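Local coordinates for NanU sialic acid binding protein (Bacteroides fragilis, PDB 4L7T), which binds sialic acid with high affinity as a SusD-family outer-membrane protein and probably hands it to the partner transporter NanO, at residues Ala34-Phe39 with Asn107-Lys112; Glu215-Ser220 with Thr228-Thr233; Asn364-Val369 with Met465-Arg470; Arg387-Leu392 with Asn411-Arg416. One frame throughout, in Å; residues are numbered along the deposited sequence.

Contact 1 of 4, residues Ala34-Phe39 with Asn107-Lys112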
loop_
_atom_site.group_PDB
_atom_site.type_symbol
_atom_site.label_atom_id
_atom_site.label_comp_id
_atom_site.label_asym_id
_atom_site.label_seq_id
_atom_site.Cartn_x
_atom_site.Cartn_y
_atom_site.Cartn_z
ATOM N N ALA A 34 -26.775 16.727 -1.398
ATOM C CA ALA A 34 -26.807 15.352 -0.901
ATOM C C ALA A 34 -26.491 14.347 -1.999
ATOM O O ALA A 34 -25.805 13.343 -1.747
ATOM C CB ALA A 34 -28.136 15.020 -0.247
ATOM N N GLN A 35 -26.963 14.623 -3.190
ATOM C CA GLN A 35 -26.539 13.843 -4.403
ATOM C C GLN A 35 -24.997 13.854 -4.696
ATOM O O GLN A 35 -24.414 12.769 -5.012
ATOM C CB GLN A 35 -27.328 14.295 -5.649
ATOM C CG GLN A 35 -28.839 13.875 -5.566
ATOM C CD GLN A 35 -29.646 14.497 -6.714
ATOM O OE1 GLN A 35 -29.456 15.643 -7.087
ATOM N NE2 GLN A 35 -30.504 13.658 -7.359
ATOM N N PHE A 36 -24.360 15.042 -4.648
ATOM C CA PHE A 36 -22.911 15.136 -4.856
ATOM C C PHE A 36 -22.221 14.348 -3.726
ATOM O O PHE A 36 -21.233 13.616 -3.994
ATOM C CB PHE A 36 -22.418 16.593 -4.814
ATOM C CG PHE A 36 -22.557 17.349 -6.113
ATOM C CD1 PHE A 36 -21.528 17.473 -7.073
ATOM C CD2 PHE A 36 -23.803 17.980 -6.393
ATOM C CE1 PHE A 36 -21.656 18.225 -8.239
ATOM C CE2 PHE A 36 -23.998 18.707 -7.532
ATOM C CZ PHE A 36 -22.946 18.833 -8.524
ATOM N N SER A 37 -22.684 14.459 -2.491
ATOM C CA SER A 37 -22.118 13.632 -1.432
ATOM C C SER A 37 -22.205 12.123 -1.786
ATOM O O SER A 37 -21.230 11.335 -1.619
ATOM C CB SER A 37 -22.741 13.951 -0.100
ATOM O OG SER A 37 -22.131 13.264 0.967
ATOM N N THR A 38 -23.382 11.694 -2.240
ATOM C CA THR A 38 -23.573 10.282 -2.559
ATOM C C THR A 38 -22.628 9.856 -3.612
ATOM O O THR A 38 -22.085 8.716 -3.538
ATOM C CB THR A 38 -25.053 10.041 -3.014
ATOM O OG1 THR A 38 -25.853 10.245 -1.864
ATOM C CG2 THR A 38 -25.239 8.512 -3.373
ATOM N N PHE A 39 -22.360 10.722 -4.573
ATOM C CA PHE A 39 -21.512 10.415 -5.732
ATOM C C PHE A 39 -20.008 10.333 -5.265
ATOM O O PHE A 39 -19.234 9.465 -5.753
ATOM C CB PHE A 39 -21.647 11.377 -6.845
ATOM C CG PHE A 39 -21.065 10.848 -8.138
ATOM C CD1 PHE A 39 -21.863 10.007 -8.969
ATOM C CD2 PHE A 39 -19.724 11.082 -8.515
ATOM C CE1 PHE A 39 -21.348 9.552 -10.166
ATOM C CE2 PHE A 39 -19.178 10.597 -9.700
ATOM C CZ PHE A 39 -19.992 9.813 -10.549
ATOM N N ASN A 107 -13.651 11.823 -13.373
ATOM C CA ASN A 107 -13.647 12.878 -14.344
ATOM C C ASN A 107 -15.078 13.526 -14.435
ATOM O O ASN A 107 -15.160 14.684 -14.708
ATOM C CB ASN A 107 -13.205 12.327 -15.712
ATOM C CG ASN A 107 -11.722 12.031 -15.742
ATOM O OD1 ASN A 107 -10.977 12.533 -14.889
ATOM N ND2 ASN A 107 -11.279 11.202 -16.698
ATOM N N LEU A 108 -16.090 12.699 -14.275
ATOM C CA LEU A 108 -17.558 13.064 -14.235
ATOM C C LEU A 108 -17.781 13.959 -13.003
ATOM O O LEU A 108 -18.318 15.082 -13.136
ATOM C CB LEU A 108 -18.488 11.850 -14.128
ATOM C CG LEU A 108 -19.998 12.272 -14.128
ATOM C CD1 LEU A 108 -20.386 13.068 -15.375
ATOM C CD2 LEU A 108 -20.948 11.087 -13.927
ATOM N N MET A 109 -17.300 13.484 -11.845
ATOM C CA MET A 109 -17.417 14.326 -10.580
ATOM C C MET A 109 -16.805 15.678 -10.779
ATOM O O MET A 109 -17.410 16.708 -10.397
ATOM C CB MET A 109 -16.849 13.576 -9.366
ATOM C CG MET A 109 -16.921 14.416 -8.029
ATOM S SD MET A 109 -18.625 14.486 -7.564
ATOM C CE MET A 109 -18.453 15.238 -5.880
ATOM N N ILE A 110 -15.604 15.721 -11.333
ATOM C CA ILE A 110 -14.934 16.954 -11.565
ATOM C C ILE A 110 -15.724 17.921 -12.450
ATOM O O ILE A 110 -15.816 19.113 -12.111
ATOM C CB ILE A 110 -13.491 16.737 -12.103
ATOM C CG1 ILE A 110 -12.691 16.089 -10.971
ATOM C CG2 ILE A 110 -12.910 18.028 -12.594
ATOM C CD1 ILE A 110 -11.266 15.584 -11.440
ATOM N N ALA A 111 -16.251 17.429 -13.605
ATOM C CA ALA A 111 -16.991 18.326 -14.504
ATOM C C ALA A 111 -18.286 18.757 -13.791
ATOM O O ALA A 111 -18.636 19.928 -13.844
ATOM C CB ALA A 111 -17.358 17.597 -15.816
ATOM N N LYS A 112 -18.943 17.857 -13.096
ATOM C CA LYS A 112 -20.268 18.230 -12.490
ATOM C C LYS A 112 -20.046 19.272 -11.394
ATOM O O LYS A 112 -20.828 20.271 -11.268
ATOM C CB LYS A 112 -21.041 17.052 -11.901
ATOM C CG LYS A 112 -21.641 16.079 -12.990
ATOM C CD LYS A 112 -22.611 16.785 -13.969
ATOM C CE LYS A 112 -23.306 15.729 -14.833
ATOM N NZ LYS A 112 -24.335 16.379 -15.782
#
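Met109 lies against both phenylalanines of the facing helix, and its sulfur makes a Met-aromatic contact with each. SD comes 3.7 Å from CD2 of Phe39 and sits 4.9 Å from that ring's centroid; the Phe36 ring is farther, at 5.5 Å from SD to its centroid, and both approaches are oblique. With Met109 CG anti to the backbone N (chi1 179°) and the chain bent at chi2, the thioether runs back past Phe39 in the opposite direction and delivers CE to the edge of the Phe36 ring, 4.0 Å from CD1.

The remaining touches are van der Waals packing. Leu108 crosses Phe39 at about a right angle and puts CD2 3.7 Å from CZ. Phe36 also turns its edge to the backbone of Lys112, CE1 lying 3.7 Å from the carbonyl C. The lysine's ammonium group leads off to the carbonyl of Ala25, and Trp30 takes a cation-pi contact from it while meeting both phenylalanine rings.

No hydrogen bond joins the two segments. Their axes stay 11.4 Å apart at 157°, a spacing filled by large side chains: an antiparallel helix pair, 33-48 on 99-115, in the helical scaffold of a SusD-family protein.

Contact 2 of 4, residues Glu215-Ser220 with Thr228-Thr233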
loop_
_atom_site.group_PDB
_atom_site.type_symbol
_atom_site.label_atom_id
_atom_site.label_comp_id
_atom_site.label_asym_id
_atom_site.label_seq_id
_atom_site.Cartn_x
_atom_site.Cartn_y
_atom_site.Cartn_z
ATOM N N GLU A 215 5.478 11.660 -1.971
ATOM C CA GLU A 215 5.944 10.503 -2.779
ATOM C C GLU A 215 6.266 10.929 -4.240
ATOM O O GLU A 215 7.248 10.427 -4.825
ATOM C CB GLU A 215 4.889 9.389 -2.783
ATOM C CG GLU A 215 4.528 8.764 -1.469
ATOM C CD GLU A 215 3.637 7.551 -1.763
ATOM O OE1 GLU A 215 2.550 7.702 -2.435
ATOM O OE2 GLU A 215 4.063 6.479 -1.315
ATOM N N VAL A 216 5.418 11.809 -4.827
ATOM C CA VAL A 216 5.486 12.144 -6.230
ATOM C C VAL A 216 6.733 12.982 -6.464
ATOM O O VAL A 216 7.484 12.738 -7.460
ATOM C CB VAL A 216 4.181 12.866 -6.608
ATOM C CG1 VAL A 216 4.360 13.690 -7.874
ATOM C CG2 VAL A 216 3.058 11.835 -6.822
ATOM N N TYR A 217 7.018 13.933 -5.560
ATOM C CA TYR A 217 8.223 14.715 -5.766
ATOM C C TYR A 217 9.524 13.994 -5.395
ATOM O O TYR A 217 10.559 14.267 -6.015
ATOM C CB TYR A 217 8.096 16.094 -5.071
ATOM C CG TYR A 217 7.256 17.024 -5.903
ATOM C CD1 TYR A 217 7.884 17.984 -6.703
ATOM C CD2 TYR A 217 5.854 16.981 -5.870
ATOM C CE1 TYR A 217 7.102 18.881 -7.450
ATOM C CE2 TYR A 217 5.058 17.873 -6.652
ATOM C CZ TYR A 217 5.690 18.787 -7.448
ATOM O OH TYR A 217 4.892 19.653 -8.220
ATOM N N LEU A 218 9.519 13.044 -4.467
ATOM C CA LEU A 218 10.654 12.124 -4.345
ATOM C C LEU A 218 10.884 11.324 -5.641
ATOM O O LEU A 218 12.049 11.214 -6.050
ATOM C CB LEU A 218 10.457 11.156 -3.183
ATOM C CG LEU A 218 10.498 11.748 -1.775
ATOM C CD1 LEU A 218 10.244 10.672 -0.661
ATOM C CD2 LEU A 218 11.891 12.474 -1.611
ATOM N N TRP A 219 9.806 10.787 -6.237
ATOM C CA TRP A 219 9.924 10.003 -7.512
ATOM C C TRP A 219 10.407 10.937 -8.627
ATOM O O TRP A 219 11.341 10.569 -9.387
ATOM C CB TRP A 219 8.564 9.386 -7.840
ATOM C CG TRP A 219 8.671 8.505 -9.070
ATOM C CD1 TRP A 219 8.681 8.885 -10.395
ATOM C CD2 TRP A 219 8.914 7.102 -9.055
ATOM N NE1 TRP A 219 8.870 7.786 -11.197
ATOM C CE2 TRP A 219 9.001 6.681 -10.406
ATOM C CE3 TRP A 219 9.004 6.142 -8.026
ATOM C CZ2 TRP A 219 9.209 5.337 -10.775
ATOM C CZ3 TRP A 219 9.212 4.798 -8.371
ATOM C CH2 TRP A 219 9.304 4.409 -9.771
ATOM N N SER A 220 9.834 12.134 -8.733
ATOM C CA SER A 220 10.269 13.113 -9.756
ATOM C C SER A 220 11.769 13.368 -9.556
ATOM O O SER A 220 12.572 13.419 -10.536
ATOM C CB SER A 220 9.550 14.502 -9.547
ATOM O OG SER A 220 10.068 15.348 -10.587
ATOM N N THR A 228 17.534 18.057 -6.213
ATOM C CA THR A 228 17.372 18.785 -4.946
ATOM C C THR A 228 16.060 19.579 -4.868
ATOM O O THR A 228 15.413 19.588 -3.798
ATOM C CB THR A 228 18.612 19.751 -4.720
ATOM O OG1 THR A 228 19.800 18.978 -4.692
ATOM C CG2 THR A 228 18.482 20.574 -3.431
ATOM N N ALA A 229 15.691 20.276 -5.943
ATOM C CA ALA A 229 14.527 21.170 -5.906
ATOM C C ALA A 229 13.291 20.328 -5.590
ATOM O O ALA A 229 12.416 20.737 -4.816
ATOM C CB ALA A 229 14.340 21.958 -7.265
ATOM N N ASP A 230 13.207 19.152 -6.216
ATOM C CA ASP A 230 12.047 18.288 -5.955
ATOM C C ASP A 230 12.064 17.662 -4.566
ATOM O O ASP A 230 10.989 17.522 -3.964
ATOM C CB ASP A 230 12.003 17.215 -7.018
ATOM C CG ASP A 230 11.457 17.739 -8.325
ATOM O OD1 ASP A 230 11.005 18.913 -8.369
ATOM O OD2 ASP A 230 11.431 16.954 -9.312
ATOM N N TYR A 231 13.231 17.233 -4.088
ATOM C CA TYR A 231 13.351 16.724 -2.705
ATOM C C TYR A 231 12.924 17.782 -1.670
ATOM O O TYR A 231 12.315 17.455 -0.671
ATOM C CB TYR A 231 14.808 16.310 -2.405
ATOM C CG TYR A 231 15.331 15.210 -3.303
ATOM C CD1 TYR A 231 14.482 14.221 -3.814
ATOM C CD2 TYR A 231 16.704 15.146 -3.605
ATOM C CE1 TYR A 231 15.007 13.167 -4.636
ATOM C CE2 TYR A 231 17.225 14.131 -4.450
ATOM C CZ TYR A 231 16.367 13.179 -4.957
ATOM O OH TYR A 231 16.899 12.177 -5.736
ATOM N N THR A 232 13.258 19.058 -1.919
ATOM C CA THR A 232 12.801 20.168 -1.063
ATOM C C THR A 232 11.259 20.290 -1.098
ATOM O O THR A 232 10.619 20.401 -0.014
ATOM C CB THR A 232 13.500 21.498 -1.465
ATOM O OG1 THR A 232 14.905 21.300 -1.246
ATOM C CG2 THR A 232 13.042 22.674 -0.576
ATOM N N THR A 233 10.665 20.258 -2.301
ATOM C CA THR A 233 9.191 20.280 -2.402
ATOM C C THR A 233 8.586 19.136 -1.552
ATOM O O THR A 233 7.540 19.272 -0.856
ATOM C CB THR A 233 8.744 20.232 -3.873
ATOM O OG1 THR A 233 9.298 21.387 -4.572
ATOM C CG2 THR A 233 7.246 20.219 -3.981
#
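Tyr217 packs against two residues one helical turn apart, Asp230 and Thr233. Its CB rests 3.4 Å from the carbonyl O of Asp230, while the ring receives CG2 of Thr233 over one face, 3.6 Å from the centroid and only 13° off the normal, a well-centred CH-pi contact. Thr233 has this methyl anti to its backbone N, the hydroxyl standing on the other branch (chi1 -59°), and it is therefore carbon that meets the ring. The carboxylate of Asp230 stands at right angles to the same ring and brings OD1 to its edge, 3.7 Å from CD1.

Leu218 starts off away from the partner helix, yet CD2 reaches CD1 of Tyr231 at 3.8 Å, the two side chains crossing at about a right angle. The edge of the Tyr231 ring also faces the carbonyl O of Leu218. Beyond this pair, Leu401 of helix 388-401 touches both side chains.

Ser220 gives its hydroxyl proton to Asp230 in a very short hydrogen bond, OG to OD2 2.5 Å. Lys181 of helix 173-191 hydrogen-bonds the same OG and forms a long, weak ion pair with OD2, which would probably favour the charged carboxylate.

Only 7.8 Å separates the axes, nearly antiparallel at 169°: a tight helical hairpin formed by consecutive helices 206-223 and 227-244, consistent with the TPR-like helix pairs of the SusD fold.

Contact 3 of 4, residues Asn364-Val369 with Met465-Arg470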
loop_
_atom_site.group_PDB
_atom_site.type_symbol
_atom_site.label_atom_id
_atom_site.label_comp_id
_atom_site.label_asym_id
_atom_site.label_seq_id
_atom_site.Cartn_x
_atom_site.Cartn_y
_atom_site.Cartn_z
ATOM N N ASN A 364 0.034 -11.829 10.286
ATOM C CA ASN A 364 -0.808 -11.573 11.492
ATOM C C ASN A 364 -1.228 -10.102 11.627
ATOM O O ASN A 364 -1.822 -9.670 12.633
ATOM C CB ASN A 364 -0.076 -12.007 12.727
ATOM C CG ASN A 364 -1.001 -12.173 13.967
ATOM O OD1 ASN A 364 -2.155 -12.663 13.888
ATOM N ND2 ASN A 364 -0.502 -11.677 15.108
ATOM N N LYS A 365 -0.893 -9.339 10.611
ATOM C CA LYS A 365 -1.181 -7.869 10.689
ATOM C C LYS A 365 -2.696 -7.582 10.613
ATOM O O LYS A 365 -3.177 -6.604 11.227
ATOM C CB LYS A 365 -0.461 -7.111 9.564
ATOM C CG LYS A 365 -0.726 -5.563 9.660
ATOM C CD LYS A 365 0.288 -4.798 8.799
ATOM C CE LYS A 365 1.699 -4.663 9.529
ATOM N NZ LYS A 365 2.665 -3.808 8.632
ATOM N N TYR A 366 -3.441 -8.437 9.900
ATOM C CA TYR A 366 -4.893 -8.232 9.646
ATOM C C TYR A 366 -5.607 -9.463 10.189
ATOM O O TYR A 366 -5.532 -10.592 9.591
ATOM C CB TYR A 366 -5.204 -8.053 8.197
ATOM C CG TYR A 366 -4.395 -6.951 7.473
ATOM C CD1 TYR A 366 -4.582 -5.636 7.786
ATOM C CD2 TYR A 366 -3.448 -7.277 6.565
ATOM C CE1 TYR A 366 -3.822 -4.578 7.157
ATOM C CE2 TYR A 366 -2.654 -6.299 5.898
ATOM C CZ TYR A 366 -2.828 -4.962 6.227
ATOM O OH TYR A 366 -2.149 -3.999 5.569
ATOM N N GLN A 367 -6.196 -9.289 11.368
ATOM C CA GLN A 367 -6.744 -10.474 12.093
ATOM C C GLN A 367 -8.243 -10.600 11.904
ATOM O O GLN A 367 -8.782 -11.597 12.289
ATOM C CB GLN A 367 -6.329 -10.518 13.558
ATOM C CG GLN A 367 -4.843 -10.598 13.764
ATOM C CD GLN A 367 -4.419 -10.607 15.183
ATOM O OE1 GLN A 367 -3.527 -9.868 15.593
ATOM N NE2 GLN A 367 -4.974 -11.509 15.936
ATOM N N GLY A 368 -8.886 -9.636 11.230
ATOM C CA GLY A 368 -10.351 -9.738 11.017
ATOM C C GLY A 368 -11.112 -9.777 12.331
ATOM O O GLY A 368 -10.626 -9.298 13.364
ATOM N N VAL A 369 -12.314 -10.361 12.292
ATOM C CA VAL A 369 -13.215 -10.332 13.431
ATOM C C VAL A 369 -13.978 -11.645 13.328
ATOM O O VAL A 369 -14.267 -12.121 12.217
ATOM C CB VAL A 369 -14.126 -9.092 13.359
ATOM C CG1 VAL A 369 -14.936 -8.987 12.056
ATOM C CG2 VAL A 369 -14.984 -8.897 14.681
ATOM N N MET A 465 5.279 -4.163 6.316
ATOM C CA MET A 465 5.037 -5.493 5.653
ATOM C C MET A 465 3.558 -5.653 5.477
ATOM O O MET A 465 2.739 -5.327 6.375
ATOM C CB MET A 465 5.492 -6.660 6.581
ATOM C CG MET A 465 6.904 -6.720 6.952
ATOM S SD MET A 465 7.338 -8.366 7.742
ATOM C CE MET A 465 6.771 -9.380 6.577
ATOM N N PHE A 466 3.167 -6.217 4.351
ATOM C CA PHE A 466 1.717 -6.380 4.009
ATOM C C PHE A 466 0.944 -5.070 3.761
ATOM O O PHE A 466 -0.302 -5.062 3.748
ATOM C CB PHE A 466 0.974 -7.305 5.011
ATOM C CG PHE A 466 1.812 -8.442 5.468
ATOM C CD1 PHE A 466 2.162 -9.488 4.556
ATOM C CD2 PHE A 466 2.343 -8.460 6.769
ATOM C CE1 PHE A 466 2.962 -10.490 4.959
ATOM C CE2 PHE A 466 3.146 -9.447 7.163
ATOM C CZ PHE A 466 3.461 -10.506 6.255
ATOM N N GLU A 467 1.665 -3.954 3.568
ATOM C CA GLU A 467 1.057 -2.691 3.268
ATOM C C GLU A 467 1.356 -2.125 1.902
ATOM O O GLU A 467 1.074 -0.961 1.642
ATOM C CB GLU A 467 1.338 -1.675 4.420
ATOM C CG GLU A 467 0.634 -2.012 5.726
ATOM C CD GLU A 467 1.004 -1.001 6.811
ATOM O OE1 GLU A 467 0.445 0.139 6.698
ATOM O OE2 GLU A 467 1.809 -1.372 7.714
ATOM N N GLY A 468 1.913 -2.953 0.966
ATOM C CA GLY A 468 2.077 -2.515 -0.436
ATOM C C GLY A 468 3.085 -1.437 -0.676
ATOM O O GLY A 468 2.910 -0.638 -1.574
ATOM N N LYS A 469 4.177 -1.523 0.048
ATOM C CA LYS A 469 5.239 -0.513 -0.052
ATOM C C LYS A 469 6.594 -1.037 -0.620
ATOM O O LYS A 469 7.266 -0.257 -1.315
ATOM C CB LYS A 469 5.606 0.085 1.330
ATOM C CG LYS A 469 4.404 0.737 2.076
ATOM C CD LYS A 469 3.716 1.702 1.186
ATOM C CE LYS A 469 2.511 2.356 1.947
ATOM N NZ LYS A 469 1.546 3.241 1.090
ATOM N N ARG A 470 6.999 -2.255 -0.302
ATOM C CA ARG A 470 8.439 -2.701 -0.450
ATOM C C ARG A 470 8.911 -2.530 -1.922
ATOM O O ARG A 470 10.050 -2.093 -2.148
ATOM C CB ARG A 470 8.570 -4.134 0.054
ATOM C CG ARG A 470 10.028 -4.711 -0.081
ATOM C CD ARG A 470 11.096 -3.919 0.624
ATOM N NE ARG A 470 12.291 -4.778 0.648
ATOM C CZ ARG A 470 13.402 -4.439 1.336
ATOM N NH1 ARG A 470 13.477 -3.262 1.988
ATOM N NH2 ARG A 470 14.413 -5.323 1.366
HETATM O O HOH W 1 5.292 -4.614 9.519
#
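Neither segment is regular helix or strand where they meet, and the backbones keep their distance, Lys365 CA to Phe466 CA being 7.4 Å at the nearest, so side chains bridge them.

Lys365 reaches across with CG anti to its backbone N (chi1 -179°) and a bend at chi3 that carries the ammonium group in among acceptors. NZ donates to the carbonyl O of Met465 at 2.7 Å, in the carbonyl plane and on a lone pair. It also forms a salt bridge with Glu467, Lys365 NZ to OE2 2.7 Å, where the oxygen uses its anti lone pair. A water 2.9 Å from Lys365 NZ accepts from it and from Met465 N, tying the amine to the backbone a second time. Glu467 OE2 is shared with Arg387, and two cationic partners would probably keep this buried carboxylate ionised.

Tyr366 lies beneath the lysine's aliphatic part, with Lys365 CG over the centre of its ring. Its OH donates to the carbonyl O of Phe466 at 2.8 Å, approaching from above the carbonyl plane, 46° out of it. Alongside, Tyr366 CE2 meets Phe466 CB at 3.9 Å.

Strand 383-387 flanks the site through Tyr383 and Pro384, which touch Tyr366. Met344 of strand 344-350 packs on Met465, and the contact thus joins the loop after strand 356-363 to the turn between helices 452-463 and 470-477.

Contact 4 of 4, residues Arg387-Leu392 with Asn411-Arg416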
loop_
_atom_site.group_PDB
_atom_site.type_symbol
_atom_site.label_atom_id
_atom_site.label_comp_id
_atom_site.label_asym_id
_atom_site.label_seq_id
_atom_site.Cartn_x
_atom_site.Cartn_y
_atom_site.Cartn_z
ATOM N N ARG A 387 -0.327 6.262 6.490
ATOM C CA ARG A 387 -0.405 6.553 7.941
ATOM C C ARG A 387 0.766 7.303 8.433
ATOM O O ARG A 387 1.667 7.557 7.663
ATOM C CB ARG A 387 -0.609 5.318 8.728
ATOM C CG ARG A 387 0.360 4.316 8.550
ATOM C CD ARG A 387 -0.204 3.009 9.207
ATOM N NE ARG A 387 0.747 1.832 9.028
ATOM C CZ ARG A 387 1.815 1.584 9.784
ATOM N NH1 ARG A 387 2.190 2.440 10.792
ATOM N NH2 ARG A 387 2.602 0.538 9.478
ATOM N N TYR A 388 0.635 7.869 9.623
ATOM C CA TYR A 388 1.613 8.844 10.073
ATOM C C TYR A 388 3.049 8.274 10.104
ATOM O O TYR A 388 3.984 9.072 9.800
ATOM C CB TYR A 388 1.245 9.420 11.438
ATOM C CG TYR A 388 2.062 10.636 11.869
ATOM C CD1 TYR A 388 2.325 11.673 10.929
ATOM C CD2 TYR A 388 2.546 10.717 13.159
ATOM C CE1 TYR A 388 3.078 12.846 11.309
ATOM C CE2 TYR A 388 3.335 11.857 13.561
ATOM C CZ TYR A 388 3.558 12.886 12.598
ATOM O OH TYR A 388 4.269 14.005 13.060
ATOM N N ALA A 389 3.251 6.974 10.457
ATOM C CA ALA A 389 4.638 6.485 10.364
ATOM C C ALA A 389 5.214 6.627 8.929
ATOM O O ALA A 389 6.419 6.841 8.782
ATOM C CB ALA A 389 4.704 5.034 10.896
ATOM N N ASP A 390 4.381 6.522 7.886
ATOM C CA ASP A 390 4.856 6.668 6.478
ATOM C C ASP A 390 5.263 8.135 6.236
ATOM O O ASP A 390 6.326 8.417 5.644
ATOM C CB ASP A 390 3.673 6.226 5.632
ATOM C CG ASP A 390 3.990 5.987 4.157
ATOM O OD1 ASP A 390 5.151 6.156 3.706
ATOM O OD2 ASP A 390 3.018 5.643 3.396
ATOM N N CYS A 391 4.481 9.110 6.747
ATOM C CA CYS A 391 4.874 10.511 6.662
ATOM C C CYS A 391 6.295 10.691 7.252
ATOM O O CYS A 391 7.149 11.320 6.608
ATOM C CB CYS A 391 3.865 11.371 7.482
ATOM S SG CYS A 391 4.270 13.118 7.479
ATOM N N LEU A 392 6.498 10.140 8.472
ATOM C CA LEU A 392 7.763 10.319 9.161
ATOM C C LEU A 392 8.925 9.696 8.349
ATOM O O LEU A 392 10.018 10.340 8.287
ATOM C CB LEU A 392 7.748 9.734 10.568
ATOM C CG LEU A 392 6.770 10.467 11.544
ATOM C CD1 LEU A 392 6.698 9.684 12.870
ATOM C CD2 LEU A 392 7.161 11.986 11.726
ATOM N N ASN A 411 14.109 7.676 14.591
ATOM C CA ASN A 411 13.993 7.251 15.975
ATOM C C ASN A 411 12.594 7.483 16.582
ATOM O O ASN A 411 12.216 6.799 17.497
ATOM C CB ASN A 411 15.111 7.947 16.778
ATOM C CG ASN A 411 16.441 7.247 16.527
ATOM O OD1 ASN A 411 16.449 6.044 16.157
ATOM N ND2 ASN A 411 17.562 7.983 16.689
ATOM N N GLN A 412 11.794 8.384 16.012
ATOM C CA GLN A 412 10.402 8.482 16.499
ATOM C C GLN A 412 9.626 7.183 16.185
ATOM O O GLN A 412 8.859 6.632 17.006
ATOM C CB GLN A 412 9.701 9.668 15.826
ATOM C CG GLN A 412 8.319 9.984 16.451
ATOM C CD GLN A 412 7.710 11.350 15.952
ATOM O OE1 GLN A 412 8.335 12.093 15.216
ATOM N NE2 GLN A 412 6.487 11.642 16.404
ATOM N N VAL A 413 9.881 6.666 14.993
ATOM C CA VAL A 413 9.235 5.406 14.579
ATOM C C VAL A 413 9.806 4.179 15.351
ATOM O O VAL A 413 9.048 3.359 15.829
ATOM C CB VAL A 413 9.357 5.225 13.050
ATOM C CG1 VAL A 413 8.794 3.872 12.604
ATOM C CG2 VAL A 413 8.520 6.321 12.331
ATOM N N ARG A 414 11.114 4.088 15.509
ATOM C CA ARG A 414 11.706 2.998 16.336
ATOM C C ARG A 414 11.252 3.002 17.791
ATOM O O ARG A 414 10.982 1.961 18.381
ATOM C CB ARG A 414 13.223 3.088 16.313
ATOM C CG ARG A 414 13.727 2.699 14.982
ATOM C CD ARG A 414 15.274 2.692 14.905
ATOM N NE ARG A 414 15.686 2.364 13.507
ATOM C CZ ARG A 414 16.964 2.213 13.110
ATOM N NH1 ARG A 414 17.989 2.379 14.004
ATOM N NH2 ARG A 414 17.297 1.958 11.816
ATOM N N GLU A 415 11.154 4.186 18.407
ATOM C CA GLU A 415 10.732 4.257 19.789
ATOM C C GLU A 415 9.333 3.606 19.972
ATOM O O GLU A 415 9.078 2.883 20.926
ATOM C CB GLU A 415 10.745 5.723 20.260
ATOM C CG GLU A 415 10.095 5.862 21.662
ATOM C CD GLU A 415 9.905 7.322 22.092
ATOM O OE1 GLU A 415 9.059 8.039 21.500
ATOM O OE2 GLU A 415 10.571 7.759 23.056
ATOM N N ARG A 416 8.411 3.862 19.035
ATOM C CA ARG A 416 7.061 3.246 19.056
ATOM C C ARG A 416 7.188 1.705 18.958
ATOM O O ARG A 416 6.472 0.977 19.652
ATOM C CB ARG A 416 6.082 3.867 17.985
ATOM C CG ARG A 416 4.643 3.403 18.192
ATOM C CD ARG A 416 4.303 2.040 17.484
ATOM N NE ARG A 416 4.354 2.223 16.031
ATOM C CZ ARG A 416 3.400 2.809 15.330
ATOM N NH1 ARG A 416 2.280 3.253 15.916
ATOM N NH2 ARG A 416 3.550 2.928 14.007
HETATM O O HOH W 2 6.865 14.257 14.442
#
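Leu392 lies across the side-chain amide of Gln412 at about a right angle, Leu392 CD1 coming 3.6 Å from Gln412 CD, the amide carbon. The glutamine extends from its helix with CG anti to the backbone N (chi1 -170°), and that straight chain carries the amide past both leucine methyls. OE1 then accepts from a water at 2.7 Å, and the same water lies 3.0 Å from OH of Tyr388, a polar link at the margin of the apolar patch.

Val413 fills the middle. Its CG2 branch meets Leu392 CD1 at 3.9 Å and is 4.3 Å from the methyl CB of Ala389, the residue whose CA is nearest to its own. Helices 388-401 and 407-418, joined by a short connection, run roughly antiparallel here at 143°, a helical hairpin of the kind from which the SusD fold's TPR-like part is built. Glu459 and Glu463 of helix 452-463 also touch Val413.

At the other end, Arg416 bends at chi2 and chi3 and lays NH2 3.9 Å from Ala389 CB. The edge of the Arg387 guanidinium is beside it, NH1 to NH2 3.5 Å, with the two planes 50° apart. Glu463 OE2 accepts a salt bridge from each of these nitrogens, while Glu266 pairs with both arginines and Glu467 with Arg387.

Contacts 1, 2 and 4 each pair two antiparallel helices, whereas contact 3 joins two loops and lies deepest, about 9 Å from the centre of the chain. Contact 1, about 26 Å out, is buried locally and has no hydrogen bond or salt bridge across its helices; contact 2, partly buried, adds one short hydrogen bond to its ring packing. Charge gathers toward the middle: contacts 3 and 4, whose centres are about 17 Å apart, meet directly where Glu467 OE2 bonds Arg387 NH2 at 2.7 Å, and contact 4 is nested inside the loop that contact 3 closes. Helix 388-401 forms one side of contact 4 and also packs against the helices of contact 2, while contact 1 stands apart from all three.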